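Local coordinates for Mll7089 protein (Mesorhizobium loti, PDB 2OZ8) that is of unknown function but is probably a magnesium-binding hydro-lyase of the enolase superfamily, at residues E224-R229 and T245-G250; S249-D254 and I269-G274. All coordinates share one frame; numbering follows the deposited sequence. Where two conformers were deposited one is given.

Interaction 1: residues E224-R229 and T245-G250; sequences EDPILR and TQINSG
Asp225 N gives its hydrogen to Asn248 O at 2.9 Å, and the N-H...O angle of 155° marks a sound parallel-strand bond. The same oxygen is approached by Glu224 CA at 3.4 Å in a CA-H...O contact, so one carbonyl serves the last residue of strand 222-224 and the first of the loop after it. The Asp225 carboxylate meets residues 245-250 further along: with CG beside its own backbone N (chi1 -51°), OD1 accepts a weak bond from Gly250 N at 3.4 Å, and a hydrogen bond from Glu251 N, just past the segment, thereby tying down two successive amides of the loop. Glu224 and Asn248 run side by side with carboxylate and amide planes 20° apart, stacked, and Glu224 CG rests 3.8 Å from Asn248 OD1. Glu224 OE1 is bonded by Trp222 NE1 and salt-bridged to Lys165, and Asn248 ND2 is bonded to Ser294 OG. A water donates to Ile227 O at 2.8 Å and has a weak link to Ser249 OG. Adjacent parallel strands joined through helix 232-241 form a beta-alpha-beta crossover of the enolase-type barrel, whose C-terminal strand ends carry the active site in this superfamily.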
loop_
_atom_site.group_PDB
_atom_site.type_symbol
_atom_site.label_atom_id
_atom_site.label_comp_id
_atom_site.label_asym_id
_atom_site.label_seq_id
_atom_site.Cartn_x
_atom_site.Cartn_y
_atom_site.Cartn_z
ATOM N N GLU A 224 0.829 14.305 24.939
ATOM C CA GLU A 224 -0.128 13.244 25.091
ATOM C C GLU A 224 -1.444 13.583 24.421
ATOM O O GLU A 224 -1.932 14.670 24.595
ATOM C CB GLU A 224 -0.344 13.092 26.574
ATOM C CG GLU A 224 -0.789 11.716 27.002
ATOM C CD GLU A 224 -0.617 11.498 28.505
ATOM O OE1 GLU A 224 0.447 11.860 29.095
ATOM O OE2 GLU A 224 -1.567 10.953 29.080
ATOM N N ASP A 225 -2.031 12.656 23.677
ATOM C CA ASP A 225 -3.285 12.892 22.982
ATOM C C ASP A 225 -3.446 14.293 22.341
ATOM O O ASP A 225 -4.405 14.995 22.634
ATOM C CB ASP A 225 -4.464 12.624 23.905
ATOM C CG ASP A 225 -4.370 11.294 24.573
ATOM O OD1 ASP A 225 -4.197 10.276 23.868
ATOM O OD2 ASP A 225 -4.459 11.252 25.829
ATOM N N PRO A 226 -2.531 14.688 21.432
ATOM C CA PRO A 226 -2.641 16.071 20.964
ATOM C C PRO A 226 -3.849 16.334 20.049
ATOM O O PRO A 226 -4.278 17.488 19.951
ATOM C CB PRO A 226 -1.333 16.292 20.190
ATOM C CG PRO A 226 -0.849 14.929 19.784
ATOM C CD PRO A 226 -1.414 13.934 20.796
ATOM N N ILE A 227 -4.414 15.287 19.425
ATOM C CA ILE A 227 -5.413 15.414 18.380
ATOM C C ILE A 227 -6.405 14.248 18.495
ATOM O O ILE A 227 -6.164 13.268 19.217
ATOM C CB ILE A 227 -4.756 15.426 16.914
ATOM C CG1 ILE A 227 -4.085 14.068 16.568
ATOM C CG2 ILE A 227 -3.736 16.571 16.724
ATOM C CD1 ILE A 227 -3.722 13.798 15.117
ATOM N N LEU A 228 -7.546 14.405 17.815
ATOM C CA LEU A 228 -8.533 13.354 17.585
ATOM C C LEU A 228 -7.895 12.007 17.512
ATOM O O LEU A 228 -7.085 11.764 16.646
ATOM C CB LEU A 228 -9.280 13.631 16.271
ATOM C CG LEU A 228 -10.697 13.087 16.237
ATOM C CD1 LEU A 228 -11.477 13.574 17.483
ATOM C CD2 LEU A 228 -11.443 13.456 14.954
ATOM N N ARG A 229 -8.242 11.122 18.424
ATOM C CA ARG A 229 -7.587 9.826 18.524
ATOM C C ARG A 229 -7.786 8.919 17.298
ATOM O O ARG A 229 -7.055 7.965 17.106
ATOM C CB ARG A 229 -8.122 9.103 19.724
ATOM C CG ARG A 229 -9.496 8.510 19.512
ATOM C CD ARG A 229 -10.148 8.313 20.843
ATOM N NE ARG A 229 -11.575 8.211 20.663
ATOM C CZ ARG A 229 -12.377 9.273 20.638
ATOM N NH1 ARG A 229 -11.860 10.489 20.795
ATOM N NH2 ARG A 229 -13.690 9.118 20.445
ATOM N N THR A 245 10.540 15.087 20.320
ATOM C CA THR A 245 9.768 14.639 21.459
ATOM C C THR A 245 8.913 13.478 21.052
ATOM O O THR A 245 8.854 13.176 19.861
ATOM C CB THR A 245 8.909 15.791 22.113
ATOM O OG1 THR A 245 8.354 15.315 23.319
ATOM C CG2 THR A 245 7.756 16.240 21.254
ATOM N N GLN A 246 8.235 12.847 22.018
ATOM C CA GLN A 246 7.415 11.656 21.766
ATOM C C GLN A 246 5.928 11.970 21.700
ATOM O O GLN A 246 5.464 12.836 22.429
ATOM C CB GLN A 246 7.655 10.632 22.863
ATOM C CG GLN A 246 9.043 9.960 22.812
ATOM C CD GLN A 246 9.348 9.135 24.058
ATOM O OE1 GLN A 246 9.535 7.936 23.985
ATOM N NE2 GLN A 246 9.398 9.795 25.210
ATOM N N ILE A 247 5.195 11.265 20.824
ATOM C CA ILE A 247 3.768 11.398 20.690
ATOM C C ILE A 247 3.098 10.265 21.452
ATOM O O ILE A 247 3.161 9.095 21.052
ATOM C CB ILE A 247 3.345 11.351 19.206
ATOM C CG1 ILE A 247 4.155 12.357 18.343
ATOM C CG2 ILE A 247 1.838 11.550 19.056
ATOM C CD1 ILE A 247 3.885 13.858 18.652
ATOM N N ASN A 248 2.430 10.602 22.549
ATOM C CA ASN A 248 1.924 9.609 23.466
ATOM C C ASN A 248 0.454 9.531 23.132
ATOM O O ASN A 248 -0.202 10.533 23.067
ATOM C CB ASN A 248 2.240 10.077 24.903
ATOM C CG ASN A 248 1.817 9.088 25.985
ATOM O OD1 ASN A 248 0.789 8.459 25.883
ATOM N ND2 ASN A 248 2.617 8.979 27.053
ATOM N N SER A 249 -0.070 8.344 22.881
ATOM C CA SER A 249 -1.428 8.215 22.341
ATOM C C SER A 249 -2.162 7.027 22.898
ATOM O O SER A 249 -1.560 6.053 23.284
ATOM C CB SER A 249 -1.403 8.057 20.820
ATOM O OG SER A 249 -2.561 8.668 20.274
ATOM N N GLY A 250 -3.475 7.126 22.942
ATOM C CA GLY A 250 -4.355 5.979 23.188
ATOM C C GLY A 250 -5.520 6.232 24.129
ATOM O O GLY A 250 -6.255 5.288 24.451
HETATM O O HOH W 1 -4.021 11.698 20.010
#

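Interaction 2: residues S249-D254 and I269-G274; sequences SGEYLD and ILNVHG
Ser249 is hydrogen-bonded to strand 269-272 on both sides of Leu270: Ser249 N donates to Ile269 O at 2.9 Å, and Ser249 O accepts from Asn271 N at 3.0 Å. This is the regular parallel bridge, and the packing around it is tight. Leu270 CD1 lies 3.7 Å from Ser249 O, and a CB modelled on Gly250 would fall only 3.1 Å from Leu270 CD1, besides colliding with the preceding carbonyl at the backbone angles found here. Leu270 is backed by Lys258 and Leu261 of helix 255-263 and by Ile282 of helix 276-289.

Beyond Gly250 the two segments diverge, 250-253 forming a type II turn, with Tyr252 exposed to solvent. In this partly exposed region the one hydrogen bond between the segments runs from His273 NE2 to Glu251 OE1, at 3.0 Å with an N-H...O angle of 151°. The carboxylate oxygen sits at the ring edge, in the imidazole plane, and is met on its syn side. The bend at chi2 (84°) swings the Glu251 carboxylate to that edge, while Asn297 O, bound to His273 ND1, holds the far side of the ring. Were Glu251 an alanine, His273 NE2 would probably lose its carboxylate acceptor and the ring, held then through ND1, would be freer to turn about CB-CG. Asp254 then N-caps helix 255-263 through Gly257 N. The strand-helix-strand unit 246-249, 255-263, 269-272 is one beta-alpha-beta crossover of the enolase-type TIM barrel, with polar residues gathered where the strands end; Glu251 occupies a place consistent with a magnesium ligand, as in mandelate racemase relatives.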
loop_
_atom_site.group_PDB
_atom_site.type_symbol
_atom_site.label_atom_id
_atom_site.label_comp_id
_atom_site.label_asym_id
_atom_site.label_seq_id
_atom_site.Cartn_x
_atom_site.Cartn_y
_atom_site.Cartn_z
ATOM N N SER A 249 -0.070 8.344 22.881
ATOM C CA SER A 249 -1.428 8.215 22.341
ATOM C C SER A 249 -2.162 7.027 22.898
ATOM O O SER A 249 -1.560 6.053 23.284
ATOM C CB SER A 249 -1.403 8.057 20.820
ATOM O OG SER A 249 -2.561 8.668 20.274
ATOM N N GLY A 250 -3.475 7.126 22.942
ATOM C CA GLY A 250 -4.355 5.979 23.188
ATOM C C GLY A 250 -5.520 6.232 24.129
ATOM O O GLY A 250 -6.255 5.288 24.451
ATOM N N GLU A 251 -5.670 7.480 24.598
ATOM C CA GLU A 251 -6.782 7.850 25.501
ATOM C C GLU A 251 -8.105 7.605 24.786
ATOM O O GLU A 251 -8.215 7.829 23.574
ATOM C CB GLU A 251 -6.696 9.329 25.974
ATOM C CG GLU A 251 -7.632 9.750 27.152
ATOM C CD GLU A 251 -7.067 9.428 28.568
ATOM O OE1 GLU A 251 -6.561 8.303 28.726
ATOM O OE2 GLU A 251 -7.128 10.283 29.517
ATOM N N TYR A 252 -9.086 7.131 25.542
ATOM C CA TYR A 252 -10.464 6.983 25.068
ATOM C C TYR A 252 -10.625 5.753 24.180
ATOM O O TYR A 252 -11.687 5.543 23.582
ATOM C CB TYR A 252 -10.980 8.271 24.377
ATOM C CG TYR A 252 -10.781 9.513 25.226
ATOM C CD1 TYR A 252 -9.967 10.573 24.791
ATOM C CD2 TYR A 252 -11.383 9.611 26.496
ATOM C CE1 TYR A 252 -9.769 11.709 25.594
ATOM C CE2 TYR A 252 -11.199 10.731 27.294
ATOM C CZ TYR A 252 -10.393 11.772 26.847
ATOM O OH TYR A 252 -10.222 12.858 27.681
ATOM N N LEU A 253 -9.571 4.941 24.102
ATOM C CA LEU A 253 -9.607 3.750 23.277
ATOM C C LEU A 253 -9.735 2.537 24.176
ATOM O O LEU A 253 -9.125 2.488 25.252
ATOM C CB LEU A 253 -8.328 3.614 22.441
ATOM C CG LEU A 253 -7.867 4.569 21.330
ATOM C CD1 LEU A 253 -6.562 4.034 20.701
ATOM C CD2 LEU A 253 -8.930 4.751 20.278
ATOM N N ASP A 254 -10.502 1.544 23.728
ATOM C CA ASP A 254 -10.497 0.253 24.398
ATOM C C ASP A 254 -9.339 -0.651 23.885
ATOM O O ASP A 254 -8.491 -0.214 23.095
ATOM C CB ASP A 254 -11.880 -0.422 24.289
ATOM C CG ASP A 254 -12.318 -0.674 22.850
ATOM O OD1 ASP A 254 -11.523 -0.555 21.907
ATOM O OD2 ASP A 254 -13.501 -1.025 22.658
ATOM N N ILE A 269 4.395 6.303 22.030
ATOM C CA ILE A 269 4.181 5.694 23.357
ATOM C C ILE A 269 2.690 5.372 23.437
ATOM O O ILE A 269 1.898 6.180 22.960
ATOM C CB ILE A 269 4.486 6.635 24.543
ATOM C CG1 ILE A 269 5.891 7.184 24.501
ATOM C CG2 ILE A 269 4.244 5.930 25.947
ATOM C CD1 ILE A 269 5.998 8.419 25.267
ATOM N N LEU A 270 2.324 4.195 23.976
ATOM C CA LEU A 270 0.911 3.879 24.205
ATOM C C LEU A 270 0.512 4.192 25.664
ATOM O O LEU A 270 1.189 3.686 26.556
ATOM C CB LEU A 270 0.592 2.420 23.798
ATOM C CG LEU A 270 -0.827 1.846 24.095
ATOM C CD1 LEU A 270 -1.830 2.338 23.100
ATOM C CD2 LEU A 270 -0.804 0.344 24.040
ATOM N N ASN A 271 -0.485 5.068 25.930
ATOM C CA ASN A 271 -0.960 5.262 27.330
ATOM C C ASN A 271 -2.070 4.268 27.654
ATOM O O ASN A 271 -2.902 3.964 26.819
ATOM C CB ASN A 271 -1.456 6.687 27.606
ATOM C CG ASN A 271 -1.553 7.025 29.122
ATOM O OD1 ASN A 271 -2.672 7.261 29.650
ATOM N ND2 ASN A 271 -0.395 7.108 29.812
ATOM N N VAL A 272 -2.062 3.753 28.865
ATOM C CA VAL A 272 -3.106 2.829 29.285
ATOM C C VAL A 272 -3.512 3.164 30.698
ATOM O O VAL A 272 -2.850 3.950 31.344
ATOM C CB VAL A 272 -2.675 1.313 29.230
ATOM C CG1 VAL A 272 -2.174 0.939 27.857
ATOM C CG2 VAL A 272 -1.624 1.011 30.299
ATOM N N HIS A 273 -4.562 2.522 31.173
ATOM C CA HIS A 273 -5.043 2.697 32.548
ATOM C C HIS A 273 -4.988 1.402 33.325
ATOM O O HIS A 273 -4.009 0.715 33.233
ATOM C CB HIS A 273 -6.420 3.387 32.562
ATOM C CG HIS A 273 -6.319 4.843 32.238
ATOM N ND1 HIS A 273 -6.057 5.802 33.195
ATOM C CD2 HIS A 273 -6.355 5.499 31.051
ATOM C CE1 HIS A 273 -5.969 6.985 32.618
ATOM N NE2 HIS A 273 -6.158 6.834 31.320
ATOM N N GLY A 274 -6.023 1.065 34.088
ATOM C CA GLY A 274 -5.962 -0.018 35.065
ATOM C C GLY A 274 -6.750 -1.280 34.769
ATOM O O GLY A 274 -6.980 -2.056 35.682
#

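Both interactions join neighbouring parallel strands of one barrel sheet, and they share Ser249 and Gly250, so strand 246-249 is held by 222-224 in interaction 1 and by 269-272 in interaction 2. The chain's own centre lies about 10 Å from the centre of interaction 2 but about 16 Å from that of interaction 1. Every touching residue of interaction 1 is buried, whereas interaction 2 ends in a partly exposed pair. Their chemistry differs accordingly: a carboxylate accepting backbone amides in the first, a carboxylate paired with an imidazole in the second. Asn248 OD1, packed against Asn271 CB, and a probable backbone bond between Ile247 O and Ile269 N connect the two directly.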